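Local coordinates for protease (Helicobacter pylori, PDB 5EUF), which probably acts as a zinc-dependent M16-family peptidase that cleaves the cytoplasmic domain of human junctional adhesion molecule A, weakening the gastric epithelial barrier, at residues D34-V39 against F88-Y93; H183-Q188 against A223-Y228; D235-A240 against T410-V415. All coordinates share one frame; numbering follows the deposited sequence.

Contact 1. Residues D34-V39 against F88-Y93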
loop_
_atom_site.group_PDB
_atom_site.type_symbol
_atom_site.label_atom_id
_atom_site.label_comp_id
_atom_site.label_asym_id
_atom_site.label_seq_id
_atom_site.Cartn_x
_atom_site.Cartn_y
_atom_site.Cartn_z
ATOM N N ASP B 34 -16.752 -28.612 -7.952
ATOM C CA ASP B 34 -16.124 -27.361 -7.538
ATOM C C ASP B 34 -16.213 -27.101 -6.039
ATOM O O ASP B 34 -17.242 -27.353 -5.410
ATOM C CB ASP B 34 -16.749 -26.178 -8.281
ATOM C CG ASP B 34 -16.248 -26.050 -9.697
ATOM O OD1 ASP B 34 -16.700 -26.831 -10.558
ATOM O OD2 ASP B 34 -15.408 -25.162 -9.949
ATOM N N VAL B 35 -15.122 -26.593 -5.480
ATOM C CA VAL B 35 -15.125 -26.040 -4.134
ATOM C C VAL B 35 -14.644 -24.598 -4.193
ATOM O O VAL B 35 -13.486 -24.335 -4.507
ATOM C CB VAL B 35 -14.236 -26.840 -3.173
ATOM C CG1 VAL B 35 -14.104 -26.106 -1.847
ATOM C CG2 VAL B 35 -14.806 -28.228 -2.959
ATOM N N LEU B 36 -15.544 -23.666 -3.902
ATOM C CA LEU B 36 -15.213 -22.250 -3.956
ATOM C C LEU B 36 -15.029 -21.669 -2.559
ATOM O O LEU B 36 -15.878 -21.849 -1.686
ATOM C CB LEU B 36 -16.303 -21.473 -4.688
ATOM C CG LEU B 36 -16.871 -22.084 -5.964
ATOM C CD1 LEU B 36 -17.995 -21.210 -6.494
ATOM C CD2 LEU B 36 -15.780 -22.254 -7.004
ATOM N N TYR B 37 -13.919 -20.973 -2.350
ATOM C CA TYR B 37 -13.715 -20.238 -1.113
ATOM C C TYR B 37 -13.798 -18.743 -1.387
ATOM O O TYR B 37 -13.131 -18.234 -2.290
ATOM C CB TYR B 37 -12.369 -20.592 -0.483
ATOM C CG TYR B 37 -12.298 -21.994 0.079
ATOM C CD1 TYR B 37 -12.796 -22.281 1.346
ATOM C CD2 TYR B 37 -11.722 -23.028 -0.649
ATOM C CE1 TYR B 37 -12.726 -23.559 1.868
ATOM C CE2 TYR B 37 -11.646 -24.307 -0.137
ATOM C CZ TYR B 37 -12.152 -24.569 1.120
ATOM O OH TYR B 37 -12.082 -25.845 1.630
ATOM N N LYS B 38 -14.618 -18.040 -0.614
ATOM C CA LYS B 38 -14.766 -16.597 -0.777
ATOM C C LYS B 38 -13.551 -15.861 -0.225
ATOM O O LYS B 38 -13.676 -15.017 0.663
ATOM C CB LYS B 38 -16.037 -16.106 -0.084
ATOM C CG LYS B 38 -17.311 -16.774 -0.572
ATOM C CD LYS B 38 -18.519 -16.283 0.207
ATOM C CE LYS B 38 -19.809 -16.881 -0.326
ATOM N NZ LYS B 38 -20.982 -16.460 0.489
ATOM N N VAL B 39 -12.374 -16.207 -0.744
ATOM C CA VAL B 39 -11.119 -15.595 -0.324
ATOM C C VAL B 39 -10.246 -15.267 -1.519
ATOM O O VAL B 39 -10.225 -16.000 -2.506
ATOM C CB VAL B 39 -10.299 -16.506 0.606
ATOM C CG1 VAL B 39 -9.496 -15.659 1.582
ATOM C CG2 VAL B 39 -11.190 -17.492 1.337
ATOM N N PHE B 88 -8.181 -12.194 -7.250
ATOM C CA PHE B 88 -8.342 -11.104 -6.303
ATOM C C PHE B 88 -9.417 -11.399 -5.261
ATOM O O PHE B 88 -9.281 -11.026 -4.096
ATOM C CB PHE B 88 -8.687 -9.811 -7.039
ATOM C CG PHE B 88 -7.561 -9.263 -7.863
ATOM C CD1 PHE B 88 -7.352 -9.707 -9.157
ATOM C CD2 PHE B 88 -6.717 -8.294 -7.345
ATOM C CE1 PHE B 88 -6.316 -9.199 -9.918
ATOM C CE2 PHE B 88 -5.681 -7.782 -8.103
ATOM C CZ PHE B 88 -5.481 -8.234 -9.389
ATOM N N ASP B 89 -10.479 -12.077 -5.686
ATOM C CA ASP B 89 -11.684 -12.186 -4.870
ATOM C C ASP B 89 -12.042 -13.611 -4.464
ATOM O O ASP B 89 -12.664 -13.825 -3.424
ATOM C CB ASP B 89 -12.867 -11.570 -5.618
ATOM C CG ASP B 89 -12.588 -10.157 -6.080
ATOM O OD1 ASP B 89 -11.921 -9.409 -5.337
ATOM O OD2 ASP B 89 -13.033 -9.792 -7.188
ATOM N N ILE B 90 -11.652 -14.579 -5.282
ATOM C CA ILE B 90 -12.118 -15.949 -5.100
ATOM C C ILE B 90 -10.996 -16.976 -5.251
ATOM O O ILE B 90 -10.166 -16.879 -6.155
ATOM C CB ILE B 90 -13.258 -16.267 -6.104
ATOM C CG1 ILE B 90 -13.600 -17.757 -6.103
ATOM C CG2 ILE B 90 -12.883 -15.815 -7.508
ATOM C CD1 ILE B 90 -14.547 -18.159 -7.219
ATOM N N THR B 91 -10.962 -17.941 -4.336
ATOM C CA THR B 91 -10.098 -19.112 -4.468
ATOM C C THR B 91 -10.938 -20.298 -4.938
ATOM O O THR B 91 -11.986 -20.586 -4.359
ATOM C CB THR B 91 -9.398 -19.468 -3.143
ATOM O OG1 THR B 91 -8.549 -18.386 -2.741
ATOM C CG2 THR B 91 -8.559 -20.722 -3.308
ATOM N N ARG B 92 -10.479 -20.986 -5.980
ATOM C CA ARG B 92 -11.312 -21.987 -6.642
ATOM C C ARG B 92 -10.590 -23.300 -6.947
ATOM O O ARG B 92 -9.538 -23.313 -7.584
ATOM C CB ARG B 92 -11.876 -21.394 -7.933
ATOM C CG ARG B 92 -12.673 -22.354 -8.794
ATOM C CD ARG B 92 -13.347 -21.592 -9.921
ATOM N NE ARG B 92 -14.099 -22.460 -10.820
ATOM C CZ ARG B 92 -13.632 -22.924 -11.975
ATOM N NH1 ARG B 92 -14.392 -23.707 -12.728
ATOM N NH2 ARG B 92 -12.410 -22.601 -12.376
ATOM N N TYR B 93 -11.178 -24.404 -6.491
ATOM C CA TYR B 93 -10.664 -25.743 -6.771
ATOM C C TYR B 93 -11.721 -26.559 -7.512
ATOM O O TYR B 93 -12.912 -26.435 -7.222
ATOM C CB TYR B 93 -10.273 -26.466 -5.478
ATOM C CG TYR B 93 -9.327 -25.710 -4.570
ATOM C CD1 TYR B 93 -7.952 -25.884 -4.667
ATOM C CD2 TYR B 93 -9.811 -24.841 -3.599
ATOM C CE1 TYR B 93 -7.083 -25.201 -3.835
ATOM C CE2 TYR B 93 -8.950 -24.155 -2.760
ATOM C CZ TYR B 93 -7.586 -24.337 -2.882
ATOM O OH TYR B 93 -6.727 -23.657 -2.049
#
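Strands 30-37 and 91-98 are neighbours in the antiparallel part of the mixed sheet that belongs to the zinc-binding domain of this M16 peptidase, and the contact joins the end of the first to the start of the second. Two hydrogen-bonded pairs, V35 with Y93 and Y37 with T91, bracket the non-hydrogen-bonded pair L36 with R92. V35 N gives a nearly straight bond to Y93 O (2.8 Å), and Y37 N does the same to T91 O (2.8 Å). Beyond the ladder, K38 centres an inverse gamma turn, and T91 OG1 donates to V39 O (2.9 Å) from well above the plane of that carbonyl.

On the face carrying L36 and R92, the arginine leaves the backbone opposite its N (chi1 175°) and stays extended to NE. It runs beside L36, whose CD2 touches R92 CG at 3.6 Å, and a salt bridge joins R92 NE to D34 OD2 (3.1 Å). E32 is a second acidic partner of this guanidinium. The other face carries Y37 and Y93, which meet rim to rim with planes at 86°, Y37 CD2 lying 3.7 Å from Y93 CE2.

The side chain of Y93 lies about 4 Å from that of E56, probably the catalytic proton acceptor, so this tyrosine-bearing face backs the zinc site, an arrangement consistent with the M16 catalytic domain.

Contact 2. Residues H183-Q188 against A223-Y228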
loop_
_atom_site.group_PDB
_atom_site.type_symbol
_atom_site.label_atom_id
_atom_site.label_comp_id
_atom_site.label_asym_id
_atom_site.label_seq_id
_atom_site.Cartn_x
_atom_site.Cartn_y
_atom_site.Cartn_z
ATOM N N HIS B 183 -5.707 -19.463 6.919
ATOM C CA HIS B 183 -6.444 -20.610 6.401
ATOM C C HIS B 183 -7.646 -20.970 7.265
ATOM O O HIS B 183 -8.768 -21.061 6.766
ATOM C CB HIS B 183 -5.529 -21.826 6.272
ATOM C CG HIS B 183 -6.239 -23.057 5.804
ATOM N ND1 HIS B 183 -6.682 -24.034 6.669
ATOM C CD2 HIS B 183 -6.598 -23.461 4.563
ATOM C CE1 HIS B 183 -7.276 -24.993 5.980
ATOM N NE2 HIS B 183 -7.239 -24.669 4.699
ATOM N N SER B 184 -7.411 -21.170 8.558
ATOM C CA SER B 184 -8.473 -21.570 9.478
ATOM C C SER B 184 -9.573 -20.514 9.571
ATOM O O SER B 184 -10.708 -20.817 9.943
ATOM C CB SER B 184 -7.902 -21.848 10.871
ATOM O OG SER B 184 -7.448 -20.653 11.480
ATOM N N LEU B 185 -9.233 -19.275 9.230
ATOM C CA LEU B 185 -10.201 -18.188 9.267
ATOM C C LEU B 185 -11.026 -18.123 7.987
ATOM O O LEU B 185 -12.241 -17.937 8.032
ATOM C CB LEU B 185 -9.499 -16.850 9.497
ATOM C CG LEU B 185 -10.370 -15.598 9.378
ATOM C CD1 LEU B 185 -11.508 -15.636 10.381
ATOM C CD2 LEU B 185 -9.532 -14.343 9.561
ATOM N N TYR B 186 -10.365 -18.284 6.847
ATOM C CA TYR B 186 -11.014 -18.060 5.562
ATOM C C TYR B 186 -11.445 -19.341 4.841
ATOM O O TYR B 186 -12.160 -19.278 3.841
ATOM C CB TYR B 186 -10.093 -17.242 4.658
ATOM C CG TYR B 186 -9.957 -15.795 5.078
ATOM C CD1 TYR B 186 -11.001 -14.897 4.889
ATOM C CD2 TYR B 186 -8.785 -15.324 5.660
ATOM C CE1 TYR B 186 -10.884 -13.570 5.271
ATOM C CE2 TYR B 186 -8.660 -13.999 6.044
ATOM C CZ TYR B 186 -9.712 -13.128 5.848
ATOM O OH TYR B 186 -9.593 -11.809 6.229
ATOM N N TYR B 187 -11.026 -20.498 5.349
ATOM C CA TYR B 187 -11.446 -21.774 4.768
ATOM C C TYR B 187 -12.446 -22.496 5.666
ATOM O O TYR B 187 -12.427 -23.721 5.778
ATOM C CB TYR B 187 -10.242 -22.679 4.503
ATOM C CG TYR B 187 -9.482 -22.349 3.239
ATOM C CD1 TYR B 187 -9.044 -21.056 2.984
ATOM C CD2 TYR B 187 -9.183 -23.337 2.309
ATOM C CE1 TYR B 187 -8.344 -20.751 1.834
ATOM C CE2 TYR B 187 -8.479 -23.043 1.152
ATOM C CZ TYR B 187 -8.062 -21.748 0.922
ATOM O OH TYR B 187 -7.362 -21.444 -0.223
ATOM N N GLN B 188 -13.311 -21.728 6.315
ATOM C CA GLN B 188 -14.407 -22.302 7.075
ATOM C C GLN B 188 -15.518 -22.708 6.117
ATOM O O GLN B 188 -15.670 -22.107 5.053
ATOM C CB GLN B 188 -14.934 -21.310 8.109
ATOM C CG GLN B 188 -13.868 -20.702 8.997
ATOM C CD GLN B 188 -14.454 -19.818 10.080
ATOM O OE1 GLN B 188 -15.446 -20.173 10.717
ATOM N NE2 GLN B 188 -13.850 -18.654 10.287
ATOM N N ALA B 223 -18.875 -13.607 12.421
ATOM C CA ALA B 223 -18.781 -13.565 10.963
ATOM C C ALA B 223 -17.371 -13.271 10.460
ATOM O O ALA B 223 -16.551 -12.697 11.175
ATOM C CB ALA B 223 -19.755 -12.532 10.413
ATOM N N ILE B 224 -17.107 -13.672 9.218
ATOM C CA ILE B 224 -15.821 -13.431 8.570
ATOM C C ILE B 224 -15.570 -11.931 8.432
ATOM O O ILE B 224 -16.444 -11.199 7.967
ATOM C CB ILE B 224 -15.760 -14.092 7.171
ATOM C CG1 ILE B 224 -16.294 -15.527 7.220
ATOM C CG2 ILE B 224 -14.343 -14.052 6.610
ATOM C CD1 ILE B 224 -15.449 -16.474 8.040
ATOM N N PRO B 225 -14.379 -11.467 8.848
ATOM C CA PRO B 225 -14.018 -10.047 8.753
ATOM C C PRO B 225 -14.112 -9.503 7.327
ATOM O O PRO B 225 -13.513 -10.063 6.407
ATOM C CB PRO B 225 -12.569 -10.018 9.251
ATOM C CG PRO B 225 -12.455 -11.205 10.142
ATOM C CD PRO B 225 -13.334 -12.257 9.525
ATOM N N THR B 226 -14.868 -8.422 7.158
ATOM C CA THR B 226 -15.035 -7.783 5.858
ATOM C C THR B 226 -14.043 -6.636 5.694
ATOM O O THR B 226 -13.977 -5.752 6.550
ATOM C CB THR B 226 -16.468 -7.239 5.677
ATOM O OG1 THR B 226 -17.414 -8.302 5.847
ATOM C CG2 THR B 226 -16.641 -6.624 4.295
ATOM N N PRO B 227 -13.268 -6.648 4.595
ATOM C CA PRO B 227 -12.306 -5.573 4.316
ATOM C C PRO B 227 -12.979 -4.202 4.308
ATOM O O PRO B 227 -14.086 -4.056 3.788
ATOM C CB PRO B 227 -11.756 -5.935 2.927
ATOM C CG PRO B 227 -12.727 -6.911 2.360
ATOM C CD PRO B 227 -13.279 -7.661 3.528
ATOM N N TYR B 228 -12.313 -3.214 4.893
ATOM C CA TYR B 228 -12.905 -1.895 5.083
ATOM C C TYR B 228 -12.124 -0.803 4.356
ATOM O O TYR B 228 -12.499 0.367 4.389
ATOM C CB TYR B 228 -12.989 -1.570 6.576
ATOM C CG TYR B 228 -11.680 -1.763 7.310
ATOM C CD1 TYR B 228 -10.757 -0.728 7.410
ATOM C CD2 TYR B 228 -11.363 -2.981 7.896
ATOM C CE1 TYR B 228 -9.557 -0.900 8.077
ATOM C CE2 TYR B 228 -10.165 -3.163 8.564
ATOM C CZ TYR B 228 -9.267 -2.119 8.652
ATOM O OH TYR B 228 -8.074 -2.295 9.316
#
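I224 and P225, in the long loop between helix 202-213 and strand 238-243, rest on the C-terminal end of helix 176-186 and on Q188, just beyond it. No hydrogen bond crosses between the two segments; I224 and P225 bring carbon atoms, which meet carbon on L185 and Y186 but also a carbonyl oxygen and an amide nitrogen.

I224 divides its two branches between separate neighbours. With CG1 anti to the carbonyl carbon (chi1 -46°), the longer branch carries I224 CD1 to L185 O and Q188 NE2, 3.5 Å from each, while I224 CG2 meets Y186 CE1 at 3.7 Å, approaching the tyrosine ring obliquely. Beside this, the CD1 methyl of L185 meets the CD corner of the P225 ring, 3.9 Å apart. The leucine also packs against the neighbouring tyrosine, its CG above one face of the Y186 ring toward the rim.

The helix leads into strand 192-198 of the sheet that also holds 30-37 and 91-98, and the loop runs on to strand 238-243 of the other sheet, so the contact lays this connection against the first half, away from the zinc site.

Within the two segments the one side-chain hydrogen bond is that of Q188, whose chain, extended beyond CG, brings Q188 NE2 to L185 O (2.9 Å, angle at the hydrogen 150°). Its OE1 accepts from L219 N. Both ends of the amide are thus held, which should fix its rotation where CD1 of I224 lies against it. Farther along the loop, Y228 OH hydrogen-bonds to G47 O of the second subunit.

Contact 3. Residues D235-A240 against T410-V415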
loop_
_atom_site.group_PDB
_atom_site.type_symbol
_atom_site.label_atom_id
_atom_site.label_comp_id
_atom_site.label_asym_id
_atom_site.label_seq_id
_atom_site.Cartn_x
_atom_site.Cartn_y
_atom_site.Cartn_z
ATOM N N ASP B 235 -8.722 10.832 -8.270
ATOM C CA ASP B 235 -8.849 12.275 -8.403
ATOM C C ASP B 235 -8.002 12.843 -9.539
ATOM O O ASP B 235 -7.652 14.023 -9.527
ATOM C CB ASP B 235 -8.463 12.940 -7.079
ATOM C CG ASP B 235 -7.338 12.202 -6.360
ATOM O OD1 ASP B 235 -6.501 11.567 -7.038
ATOM O OD2 ASP B 235 -7.293 12.252 -5.113
ATOM N N GLY B 236 -7.672 12.003 -10.515
ATOM C CA GLY B 236 -6.821 12.421 -11.615
ATOM C C GLY B 236 -5.867 11.338 -12.083
ATOM O O GLY B 236 -5.714 10.298 -11.437
ATOM N N ALA B 237 -5.212 11.596 -13.212
ATOM C CA ALA B 237 -4.366 10.605 -13.873
ATOM C C ALA B 237 -3.185 10.159 -13.014
ATOM O O ALA B 237 -2.594 10.957 -12.291
ATOM C CB ALA B 237 -3.864 11.157 -15.199
ATOM N N ARG B 238 -2.850 8.877 -13.105
ATOM C CA ARG B 238 -1.690 8.327 -12.408
ATOM C C ARG B 238 -0.782 7.602 -13.393
ATOM O O ARG B 238 -1.245 6.768 -14.168
ATOM C CB ARG B 238 -2.130 7.378 -11.290
ATOM C CG ARG B 238 -3.069 8.012 -10.277
ATOM C CD ARG B 238 -3.595 7.001 -9.268
ATOM N NE ARG B 238 -4.593 7.602 -8.386
ATOM C CZ ARG B 238 -5.282 6.934 -7.466
ATOM N NH1 ARG B 238 -5.088 5.634 -7.299
ATOM N NH2 ARG B 238 -6.171 7.568 -6.712
ATOM N N THR B 239 0.505 7.933 -13.381
ATOM C CA THR B 239 1.460 7.269 -14.266
ATOM C C THR B 239 2.678 6.729 -13.522
ATOM O O THR B 239 2.995 7.160 -12.410
ATOM C CB THR B 239 1.972 8.207 -15.382
ATOM O OG1 THR B 239 2.872 9.173 -14.825
ATOM C CG2 THR B 239 0.818 8.910 -16.077
ATOM N N ALA B 240 3.357 5.787 -14.164
ATOM C CA ALA B 240 4.566 5.185 -13.632
ATOM C C ALA B 240 5.363 4.554 -14.766
ATOM O O ALA B 240 4.808 3.852 -15.610
ATOM C CB ALA B 240 4.227 4.152 -12.576
ATOM N N THR B 410 -9.027 11.357 -15.852
ATOM C CA THR B 410 -9.051 11.523 -14.402
ATOM C C THR B 410 -9.211 10.192 -13.663
ATOM O O THR B 410 -9.020 10.123 -12.450
ATOM C CB THR B 410 -10.183 12.473 -13.968
ATOM O OG1 THR B 410 -11.444 11.959 -14.414
ATOM C CG2 THR B 410 -9.967 13.862 -14.553
ATOM N N GLN B 411 -9.571 9.143 -14.396
ATOM C CA GLN B 411 -9.667 7.802 -13.827
ATOM C C GLN B 411 -8.666 6.873 -14.500
ATOM O O GLN B 411 -8.713 5.653 -14.324
ATOM C CB GLN B 411 -11.082 7.243 -13.981
ATOM C CG GLN B 411 -12.168 8.109 -13.384
ATOM C CD GLN B 411 -13.547 7.521 -13.595
ATOM O OE1 GLN B 411 -13.688 6.325 -13.865
ATOM N NE2 GLN B 411 -14.574 8.357 -13.481
ATOM N N SER B 412 -7.760 7.459 -15.276
ATOM C CA SER B 412 -6.800 6.680 -16.043
ATOM C C SER B 412 -5.551 6.361 -15.235
ATOM O O SER B 412 -5.076 7.173 -14.445
ATOM C CB SER B 412 -6.408 7.419 -17.324
ATOM O OG SER B 412 -5.554 8.514 -17.042
ATOM N N THR B 413 -5.033 5.158 -15.444
ATOM C CA THR B 413 -3.758 4.747 -14.882
ATOM C C THR B 413 -2.903 4.198 -16.012
ATOM O O THR B 413 -3.345 3.337 -16.769
ATOM C CB THR B 413 -3.929 3.685 -13.787
ATOM O OG1 THR B 413 -4.788 4.192 -12.756
ATOM C CG2 THR B 413 -2.578 3.311 -13.194
ATOM N N THR B 414 -1.684 4.708 -16.134
ATOM C CA THR B 414 -0.820 4.343 -17.247
ATOM C C THR B 414 0.557 3.897 -16.773
ATOM O O THR B 414 1.234 4.618 -16.045
ATOM C CB THR B 414 -0.659 5.515 -18.227
ATOM O OG1 THR B 414 -1.947 5.925 -18.702
ATOM C CG2 THR B 414 0.206 5.109 -19.402
ATOM N N VAL B 415 0.973 2.706 -17.190
ATOM C CA VAL B 415 2.287 2.192 -16.820
ATOM C C VAL B 415 3.094 1.804 -18.055
ATOM O O VAL B 415 2.646 0.999 -18.870
ATOM C CB VAL B 415 2.173 0.973 -15.884
ATOM C CG1 VAL B 415 3.550 0.404 -15.578
ATOM C CG2 VAL B 415 1.452 1.361 -14.602
#
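R238 to A240 pair in parallel with T413 to V415, and this strand-to-strand part of the contact is much the more regular and tightly joined. The axes of the short strands run 6° apart at a closest approach of 4.8 Å. R238 is bonded through both of its backbone polar groups: R238 N donates to S412 O (3.1 Å), and R238 O accepts from T414 N (2.9 Å). A240 N then reaches T414 O with a more bent bond (3.1 Å, angle at the hydrogen 142°). CA-H...O contacts fill in between them, among them T239 CA to T414 O at 3.2 Å.

Side chains add rather little across the ladder. The chi1 of V415 (177°) swings CG1 to the side remote from its amide nitrogen, which lays V415 CG1 against A240 O at 3.7 Å. On the face of R238, A240, T413 and V415, helix 142-154 packs against A240, T413 and V415.

Toward its N-terminal ends the ladder pairing stops, and D235, A237 and T410 are partly exposed. The backbones still come close there, G236 N lying 3.0 Å from T410 O. A237 CB touches S412 OG at 3.6 Å, the hydroxyl itself being bonded to D409 O.

D235, A237 and T410 also pack on the second subunit, where T239 OG1 is hydrogen-bonded to T239 OG1 of that chain and R238 to A240 form an antiparallel ladder with one of its strands. The parallel pair thus lies at the margin of a mixed five-stranded sheet that continues through the dimer interface.

Along the chain the three contacts come in series. Contact 1 joins two strands of the six-stranded sheet of the zinc-binding half; contact 2 lies on helix 176-186 and the loop leading on toward strand 238-243. The centres of contacts 1 and 2 are about 13 Å apart, and the two touch directly: Y187 from the helix end stacks on Y37, and its OH probably hydrogen-bonds to Y93 OH, so residues 183-188 border the sheet of the zinc-binding half. Contact 3 stands apart, its centre about 30 Å from that of contact 1 and about 32 Å from that of contact 2, in the five-stranded sheet of the second half. It brings the last strand of the chain beside 238-243, at the dimer interface.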